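Local coordinates for protein geranyltranstransferase (Enterococcus faecalis, PDB 3P8L) that probably condenses isopentenyl diphosphate with geranyl diphosphate to make farnesyl diphosphate in a magnesium-dependent step of isoprenoid biosynthesis, at residues 52-57 against 184-189; 61-64 against 68-71; 78-83 against 147-152; 197-202 against 206-211. One frame throughout, in Å; residues are numbered along the deposited sequence.

How the interactions relate
All four contacts lie within one all-helical isoprenoid synthase domain. Interaction 1 joins helix 53-64 to helix 175-200 close to the centre of the chain. Interaction 3 joins helices 71-92 and 139-153; its centre is about 9 Å from that of interaction 1, and the two meet through the salt bridge of Arg52 with Glu81. Interactions 2 and 4, centres about 12 Å apart, close the far ends of helices 53-64 and 175-200, where Thr61 and Val62 pack on Gly197. Along the chain, interactions 2 and 3 fall between the two halves of interaction 1, and interaction 4 comes last. The same two helices thus tie the middle of the bundle to its end.

Interaction 1: 52-57 against 184-189; sequences RLRPLL and KKTGAL
The guanidinium of Arg54 has a water in its plane, at its edge, while Leu189 CD1 and Thr186 CG2 approach it obliquely. NE of Arg54 donates to this water over 2.8 Å, and the water in turn donates to the backbone O of Thr186 at 2.7 Å. The only polar link between the segments is therefore this relay through one solvent molecule. The apolar contacts are loose: CD of Arg54 lies 4.1 Å from Leu189 CD1, and NH2 of Arg54 comes within 4.4 Å of Thr186 CG2. With CG turned opposite its carbonyl carbon (chi1 -68°) and the chain then extended as far as NE, Arg54 reaches far enough across for the water to complete the link. The hydroxyl of Thr186 is occupied elsewhere, by Gln223 NE2. Arg54 is the second arginine of a GGKRLRP sequence, the one that in relatives meets isopentenyl diphosphate, and the Lys185-Thr186 pair resembles one that handles the allylic diphosphate; the contact is thus consistent with a place in the substrate cavity. Around it, helix 71-92 offers Leu80 and His84 to Arg54, helix 205-230 packs Tyr218 and Phe222 on Leu53, and Pro55 faces Val21 of helix 13-31.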
# COMPACT_ATOMS: atom_id res chain seq x y z
N ARG A 52 8.17 -8.87 -16.57
CA ARG A 52 6.95 -9.37 -15.90
C ARG A 52 7.21 -10.68 -15.17
O ARG A 52 6.34 -11.57 -15.12
CB ARG A 52 5.79 -9.52 -16.90
CG ARG A 52 5.48 -8.25 -17.70
CD ARG A 52 4.60 -7.33 -16.88
NE ARG A 52 4.13 -6.21 -17.67
CZ ARG A 52 4.30 -4.93 -17.34
NH1 ARG A 52 4.91 -4.57 -16.21
NH2 ARG A 52 3.83 -4.00 -18.16
N LEU A 53 8.41 -10.78 -14.63
CA LEU A 53 8.90 -11.98 -13.97
C LEU A 53 8.00 -12.43 -12.83
O LEU A 53 7.69 -13.63 -12.73
CB LEU A 53 10.33 -11.78 -13.46
CG LEU A 53 10.95 -12.93 -12.66
CD1 LEU A 53 11.00 -14.20 -13.50
CD2 LEU A 53 12.35 -12.57 -12.15
N ARG A 54 7.55 -11.49 -12.01
CA ARG A 54 6.76 -11.83 -10.84
C ARG A 54 5.35 -12.42 -11.13
O ARG A 54 5.02 -13.50 -10.61
CB ARG A 54 6.74 -10.67 -9.83
CG ARG A 54 8.12 -10.45 -9.18
CD ARG A 54 8.38 -8.98 -8.75
NE ARG A 54 9.78 -8.81 -8.39
CZ ARG A 54 10.78 -8.64 -9.26
NH1 ARG A 54 10.55 -8.54 -10.57
NH2 ARG A 54 12.02 -8.54 -8.80
N PRO A 55 4.53 -11.73 -11.95
CA PRO A 55 3.28 -12.36 -12.39
C PRO A 55 3.50 -13.64 -13.20
O PRO A 55 2.71 -14.57 -13.08
CB PRO A 55 2.63 -11.27 -13.27
CG PRO A 55 3.70 -10.33 -13.64
CD PRO A 55 4.65 -10.35 -12.46
N LEU A 56 4.58 -13.69 -13.99
CA LEU A 56 4.95 -14.90 -14.70
C LEU A 56 5.17 -16.07 -13.75
O LEU A 56 4.64 -17.16 -13.98
CB LEU A 56 6.15 -14.71 -15.65
CG LEU A 56 6.48 -15.90 -16.57
CD1 LEU A 56 5.23 -16.27 -17.39
CD2 LEU A 56 7.68 -15.67 -17.49
N LEU A 57 5.86 -15.83 -12.64
CA LEU A 57 6.04 -16.86 -11.59
C LEU A 57 4.74 -17.36 -10.98
O LEU A 57 4.54 -18.57 -10.85
CB LEU A 57 7.00 -16.37 -10.51
CG LEU A 57 8.48 -16.36 -10.88
CD1 LEU A 57 9.24 -15.55 -9.84
CD2 LEU A 57 9.03 -17.79 -10.99
N LYS A 184 15.35 -9.61 1.40
CA LYS A 184 14.21 -8.74 1.70
C LYS A 184 13.82 -7.89 0.49
O LYS A 184 12.65 -7.81 0.15
CB LYS A 184 14.45 -7.88 2.95
CG LYS A 184 14.43 -8.67 4.26
CD LYS A 184 14.62 -7.77 5.48
CE LYS A 184 16.07 -7.33 5.68
NZ LYS A 184 16.94 -8.42 6.21
N LYS A 185 14.82 -7.33 -0.19
CA LYS A 185 14.58 -6.40 -1.30
C LYS A 185 14.05 -7.08 -2.57
O LYS A 185 13.22 -6.52 -3.29
CB LYS A 185 15.88 -5.65 -1.60
CG LYS A 185 15.78 -4.50 -2.60
CD LYS A 185 17.16 -4.21 -3.19
CE LYS A 185 17.30 -2.80 -3.74
NZ LYS A 185 16.64 -2.62 -5.06
N THR A 186 14.56 -8.28 -2.86
CA THR A 186 14.24 -9.02 -4.08
C THR A 186 13.54 -10.35 -3.76
O THR A 186 12.54 -10.69 -4.38
CB THR A 186 15.52 -9.28 -4.91
OG1 THR A 186 16.17 -8.04 -5.21
CG2 THR A 186 15.23 -10.04 -6.21
N GLY A 187 14.09 -11.08 -2.79
CA GLY A 187 13.60 -12.42 -2.45
C GLY A 187 12.15 -12.45 -2.00
O GLY A 187 11.41 -13.36 -2.37
N ALA A 188 11.75 -11.44 -1.24
CA ALA A 188 10.45 -11.44 -0.57
C ALA A 188 9.25 -11.48 -1.53
O ALA A 188 8.33 -12.26 -1.29
CB ALA A 188 10.32 -10.27 0.42
N LEU A 189 9.28 -10.68 -2.60
CA LEU A 189 8.19 -10.67 -3.60
C LEU A 189 8.22 -11.93 -4.48
O LEU A 189 7.18 -12.37 -4.97
CB LEU A 189 8.23 -9.42 -4.51
CG LEU A 189 7.95 -8.00 -4.01
CD1 LEU A 189 7.86 -7.04 -5.22
CD2 LEU A 189 6.66 -7.91 -3.19
O HOH W 1 11.33 -8.90 -6.08

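Interaction 2: 61-64 against 68-71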
# COMPACT_ATOMS: atom_id res chain seq x y z
N THR A 61 3.42 -21.22 -11.70
CA THR A 61 3.27 -22.09 -10.53
C THR A 61 1.89 -22.75 -10.56
O THR A 61 1.77 -23.95 -10.32
CB THR A 61 3.55 -21.32 -9.21
OG1 THR A 61 4.91 -20.86 -9.24
CG2 THR A 61 3.37 -22.19 -7.98
N VAL A 62 0.86 -21.97 -10.91
CA VAL A 62 -0.50 -22.49 -11.09
C VAL A 62 -0.52 -23.53 -12.24
O VAL A 62 -1.19 -24.58 -12.12
CB VAL A 62 -1.50 -21.33 -11.35
CG1 VAL A 62 -2.91 -21.85 -11.67
CG2 VAL A 62 -1.57 -20.40 -10.13
N ALA A 63 0.22 -23.26 -13.31
CA ALA A 63 0.35 -24.18 -14.45
C ALA A 63 1.00 -25.51 -14.06
O ALA A 63 0.52 -26.57 -14.44
CB ALA A 63 1.11 -23.54 -15.61
N ALA A 64 2.08 -25.42 -13.29
CA ALA A 64 2.77 -26.58 -12.73
C ALA A 64 1.85 -27.56 -11.96
O ALA A 64 2.07 -28.76 -12.01
CB ALA A 64 3.92 -26.14 -11.85
N GLU A 68 -6.54 -24.96 -14.38
CA GLU A 68 -6.89 -24.02 -15.43
C GLU A 68 -6.92 -22.60 -14.85
O GLU A 68 -7.44 -22.39 -13.76
CB GLU A 68 -8.24 -24.37 -16.04
CG GLU A 68 -8.50 -23.66 -17.37
CD GLU A 68 -9.90 -23.90 -17.90
OE1 GLU A 68 -10.12 -23.61 -19.10
OE2 GLU A 68 -10.78 -24.37 -17.13
N MET A 69 -6.34 -21.65 -15.59
CA MET A 69 -6.29 -20.25 -15.19
C MET A 69 -7.68 -19.66 -15.05
O MET A 69 -8.54 -19.87 -15.89
CB MET A 69 -5.53 -19.40 -16.22
CG MET A 69 -4.06 -19.64 -16.27
SD MET A 69 -3.21 -19.50 -14.71
CE MET A 69 -1.87 -20.51 -15.17
N GLU A 70 -7.88 -18.94 -13.95
CA GLU A 70 -9.12 -18.20 -13.74
C GLU A 70 -8.79 -16.74 -13.47
O GLU A 70 -7.64 -16.42 -13.15
CB GLU A 70 -9.87 -18.75 -12.53
CG GLU A 70 -10.24 -20.21 -12.58
CD GLU A 70 -10.95 -20.63 -11.33
OE1 GLU A 70 -12.13 -20.26 -11.17
OE2 GLU A 70 -10.32 -21.31 -10.49
N THR A 71 -9.80 -15.88 -13.61
CA THR A 71 -9.75 -14.45 -13.28
C THR A 71 -8.88 -14.08 -12.07
O THR A 71 -7.98 -13.22 -12.18
CB THR A 71 -11.20 -13.90 -13.10
OG1 THR A 71 -11.97 -14.26 -14.25
CG2 THR A 71 -11.22 -12.39 -12.96
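The CA atoms of Val62 and Met69 stand 7.4 Å apart, with the last turn of a helix on one side and an extended piece of chain on the other, so it is the side chain of Met69 that has to bridge the gap. On the loop side Met69 makes all the contacts. Its chain bends at chi2 (-54°), which brings the thioether end back toward the helix although the CB bond itself does not head there. The sulfur SD then rests 3.9 Å from Val62 CG1, and the terminal methyl CE slides on past the branch point, 3.9 Å from Val62 CB. Val62 presents CG1 because that methyl is anti to its backbone N (chi1 175°); CG2 faces elsewhere, toward Leu200 of helix 175-200. Beyond the valine, CE of Met69 reaches the backbone N of Ala63 at 3.9 Å and its CB at 4.3 Å. This is the short loop connecting helices 53-64 and 71-92 of the isoprenoid synthase bundle, and Met69 packs back from the loop onto the helix that precedes it. Phe13 of helix 13-31 packs on both Ala63 and Met69, with His17 beside the methionine. Just after Met69 the second helix starts: Glu70 takes the N-cap position, its backbone N bonds to Asp73 OD1, and its carboxylate forms a salt bridge with Lys67.

Interaction 3: 78-83 against 147-152; sequences ASLEMI and QQLAKA
Two helices of the bundle, 71-92 and 139-153, meet here where Leu149 points at Leu80 and Ile83, residues one turn apart on the same face of helix 71-92. The leucine does the work with both of its methyls. CD1 is shared, lying 4.0 Å from Ile83 CG1 and 4.1 Å from Leu80 CD1, while CD2 approaches Ile83 CG1 at 4.1 Å. Ile83 and Leu149 thus reach toward each other tip to tip, whereas Leu80 slants across the leucine. Leu149 gets there by carrying CG anti to its backbone N (chi1 -173°), which sends the fork out across the gap; the nearest CA pair, Leu80 and Leu149, is 7.6 Å apart. In the all-helical fold of trans-prenyl synthases, helix 71-92 carries near its C-terminal end Asp91, the first aspartate of a DDxxxxD sequence that binds magnesium in relatives. No hydrogen bond joins the two segments. Phe192 of helix 175-200 packs on both Leu80 and Leu149, and Leu125 of helix 114-133 touches Ile83. The far side of helix 139-153 meets the second subunit: Gln147 NE2 bonds to Ser133 O there.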
# COMPACT_ATOMS: atom_id res chain seq x y z
N ALA A 78 -1.53 -9.50 -11.25
CA ALA A 78 -1.59 -8.07 -11.52
C ALA A 78 -1.28 -7.20 -10.29
O ALA A 78 -0.52 -6.23 -10.40
CB ALA A 78 -2.96 -7.73 -12.13
N SER A 79 -1.84 -7.59 -9.15
CA SER A 79 -1.57 -6.93 -7.86
C SER A 79 -0.08 -6.96 -7.53
O SER A 79 0.51 -5.93 -7.16
CB SER A 79 -2.38 -7.59 -6.74
OG SER A 79 -3.75 -7.25 -6.83
N LEU A 80 0.55 -8.13 -7.68
CA LEU A 80 1.99 -8.26 -7.46
C LEU A 80 2.83 -7.39 -8.41
O LEU A 80 3.79 -6.71 -7.99
CB LEU A 80 2.41 -9.73 -7.55
CG LEU A 80 3.88 -10.08 -7.37
CD1 LEU A 80 4.39 -9.64 -6.02
CD2 LEU A 80 4.12 -11.60 -7.59
N GLU A 81 2.46 -7.39 -9.70
CA GLU A 81 3.17 -6.58 -10.67
C GLU A 81 2.98 -5.06 -10.43
O GLU A 81 3.89 -4.27 -10.73
CB GLU A 81 2.83 -6.99 -12.10
CG GLU A 81 3.68 -6.33 -13.18
CD GLU A 81 5.19 -6.67 -13.12
OE1 GLU A 81 5.68 -7.42 -12.23
OE2 GLU A 81 5.89 -6.18 -14.00
N MET A 82 1.84 -4.68 -9.84
CA MET A 82 1.57 -3.30 -9.39
C MET A 82 2.53 -2.87 -8.27
O MET A 82 3.05 -1.74 -8.31
CB MET A 82 0.09 -3.08 -9.02
CG MET A 82 -0.91 -3.16 -10.25
SD MET A 82 -2.68 -3.18 -9.77
CE MET A 82 -2.89 -1.49 -9.19
N ILE A 83 2.78 -3.77 -7.32
CA ILE A 83 3.73 -3.56 -6.24
C ILE A 83 5.12 -3.37 -6.84
O ILE A 83 5.83 -2.40 -6.51
CB ILE A 83 3.78 -4.74 -5.21
CG1 ILE A 83 2.48 -4.87 -4.42
CG2 ILE A 83 4.99 -4.62 -4.29
CD1 ILE A 83 2.26 -3.81 -3.37
N GLN A 147 -2.34 -10.58 3.65
CA GLN A 147 -1.34 -10.73 4.71
C GLN A 147 0.04 -10.98 4.14
O GLN A 147 1.04 -10.34 4.54
CB GLN A 147 -1.71 -11.90 5.66
CG GLN A 147 -2.83 -11.60 6.64
CD GLN A 147 -3.36 -12.86 7.35
OE1 GLN A 147 -2.98 -13.98 7.02
NE2 GLN A 147 -4.25 -12.66 8.32
N GLN A 148 0.11 -11.90 3.19
CA GLN A 148 1.37 -12.32 2.62
C GLN A 148 1.97 -11.23 1.70
O GLN A 148 3.19 -11.01 1.69
CB GLN A 148 1.20 -13.65 1.87
CG GLN A 148 1.03 -14.89 2.80
CD GLN A 148 2.23 -15.15 3.67
OE1 GLN A 148 3.36 -15.24 3.19
NE2 GLN A 148 2.00 -15.27 4.98
N LEU A 149 1.12 -10.55 0.95
CA LEU A 149 1.62 -9.47 0.07
C LEU A 149 2.20 -8.34 0.89
O LEU A 149 3.31 -7.89 0.60
CB LEU A 149 0.53 -8.97 -0.88
CG LEU A 149 0.97 -7.96 -1.96
CD1 LEU A 149 1.96 -8.57 -2.95
CD2 LEU A 149 -0.26 -7.46 -2.69
N ALA A 150 1.47 -7.94 1.94
CA ALA A 150 1.95 -6.89 2.85
C ALA A 150 3.21 -7.30 3.59
O ALA A 150 4.10 -6.47 3.75
CB ALA A 150 0.86 -6.48 3.83
N LYS A 151 3.28 -8.57 4.03
CA LYS A 151 4.50 -9.11 4.62
C LYS A 151 5.67 -9.01 3.65
O LYS A 151 6.74 -8.55 4.02
CB LYS A 151 4.31 -10.57 5.09
CG LYS A 151 5.52 -11.17 5.79
CD LYS A 151 5.16 -12.48 6.50
CE LYS A 151 6.37 -13.08 7.20
NZ LYS A 151 7.54 -13.21 6.28
N ALA A 152 5.47 -9.43 2.40
CA ALA A 152 6.53 -9.41 1.41
C ALA A 152 6.93 -7.99 0.97
O ALA A 152 8.10 -7.68 0.81
CB ALA A 152 6.14 -10.27 0.18

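Interaction 4: 197-202 against 206-211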
# COMPACT_ATOMS: atom_id res chain seq x y z
N GLY A 197 1.02 -18.73 -5.94
CA GLY A 197 0.80 -19.85 -6.86
C GLY A 197 0.28 -21.10 -6.14
O GLY A 197 -0.72 -21.67 -6.56
N GLY A 198 0.94 -21.48 -5.04
CA GLY A 198 0.47 -22.58 -4.19
C GLY A 198 -0.93 -22.45 -3.60
O GLY A 198 -1.69 -23.42 -3.58
N VAL A 199 -1.26 -21.25 -3.14
CA VAL A 199 -2.55 -20.96 -2.52
C VAL A 199 -3.65 -20.99 -3.58
O VAL A 199 -4.74 -21.54 -3.36
CB VAL A 199 -2.50 -19.60 -1.78
CG1 VAL A 199 -3.87 -19.12 -1.36
CG2 VAL A 199 -1.59 -19.71 -0.57
N LEU A 200 -3.36 -20.39 -4.73
CA LEU A 200 -4.28 -20.40 -5.86
C LEU A 200 -4.57 -21.81 -6.36
O LEU A 200 -5.67 -22.08 -6.84
CB LEU A 200 -3.74 -19.52 -7.01
CG LEU A 200 -3.66 -18.01 -6.72
CD1 LEU A 200 -2.86 -17.27 -7.80
CD2 LEU A 200 -5.03 -17.40 -6.56
N ALA A 201 -3.59 -22.71 -6.22
CA ALA A 201 -3.73 -24.08 -6.68
C ALA A 201 -4.17 -25.05 -5.57
O ALA A 201 -4.15 -26.28 -5.77
CB ALA A 201 -2.43 -24.55 -7.31
N ASN A 202 -4.56 -24.50 -4.42
CA ASN A 202 -5.02 -25.27 -3.25
C ASN A 202 -4.06 -26.31 -2.69
O ASN A 202 -4.48 -27.38 -2.26
CB ASN A 202 -6.40 -25.90 -3.51
CG ASN A 202 -7.46 -25.36 -2.58
OD1 ASN A 202 -8.38 -24.66 -3.02
ND2 ASN A 202 -7.34 -25.66 -1.29
N GLU A 206 2.63 -27.99 3.44
CA GLU A 206 3.88 -28.68 3.20
C GLU A 206 4.44 -28.30 1.82
O GLU A 206 5.63 -28.03 1.67
CB GLU A 206 3.64 -30.20 3.30
CG GLU A 206 4.63 -30.95 4.21
CD GLU A 206 5.88 -31.43 3.48
OE1 GLU A 206 6.72 -30.58 3.11
OE2 GLU A 206 6.02 -32.66 3.30
N VAL A 207 3.56 -28.29 0.82
CA VAL A 207 3.94 -27.94 -0.55
C VAL A 207 4.29 -26.44 -0.64
O VAL A 207 5.33 -26.09 -1.20
CB VAL A 207 2.84 -28.35 -1.56
CG1 VAL A 207 3.21 -27.90 -2.98
CG2 VAL A 207 2.63 -29.86 -1.54
N ILE A 208 3.45 -25.59 -0.05
CA ILE A 208 3.66 -24.13 -0.03
C ILE A 208 5.02 -23.81 0.57
O ILE A 208 5.76 -22.99 0.03
CB ILE A 208 2.47 -23.40 0.65
CG1 ILE A 208 1.26 -23.40 -0.29
CG2 ILE A 208 2.83 -21.96 1.07
CD1 ILE A 208 -0.08 -23.08 0.36
N GLY A 209 5.37 -24.53 1.64
CA GLY A 209 6.72 -24.46 2.23
C GLY A 209 7.86 -24.82 1.31
O GLY A 209 8.93 -24.19 1.35
N LEU A 210 7.66 -25.85 0.48
CA LEU A 210 8.64 -26.23 -0.54
C LEU A 210 8.71 -25.22 -1.71
O LEU A 210 9.79 -24.90 -2.20
CB LEU A 210 8.32 -27.63 -1.08
CG LEU A 210 8.63 -28.83 -0.17
CD1 LEU A 210 8.31 -30.15 -0.88
CD2 LEU A 210 10.09 -28.82 0.29
N LEU A 211 7.55 -24.71 -2.14
CA LEU A 211 7.48 -23.66 -3.16
C LEU A 211 8.26 -22.41 -2.73
O LEU A 211 8.95 -21.79 -3.53
CB LEU A 211 6.03 -23.31 -3.45
CG LEU A 211 5.25 -24.38 -4.20
CD1 LEU A 211 3.76 -24.07 -4.18
CD2 LEU A 211 5.76 -24.53 -5.62
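The backbone O of Gly198 accepts from Gln203 N and, weakly at 3.3 Å, from Ala201 N, while the CA of the same glycine carries part of the packing against helix 205-230. A second bond, Asn202 N to Val199 O at 3.1 Å, completes a Schellman motif; Asn202, with positive phi (57°), is its C-prime residue and ends helix 175-200. The chain then turns within a few residues into the next helix. On the packing side, Leu211 CD1 sits 3.6 Å from Gly198 CA, the tightest touch between the segments, and Ile208 CG1 rests 4.1 Å from that CA. Having no side chain, Gly198 lets its CA come within 5.5 Å of the CA of Ile208. Further along the isoleucine, CD1 meets Val199 CG2 at 3.8 Å; with Ile208 chi2 at 163° the chain stays extended and carries that methyl past the glycine to the valine. Phe65, from a loop, and Ile280 of helix 259-283 pack on Leu211, and Leu144 and Leu145 of helix 139-153 on Val199. Across the two segments nothing polar passes, so shape and dispersion hold the helices together here, while the hydrogen bonds that fix the turn are spent within the chain that makes it.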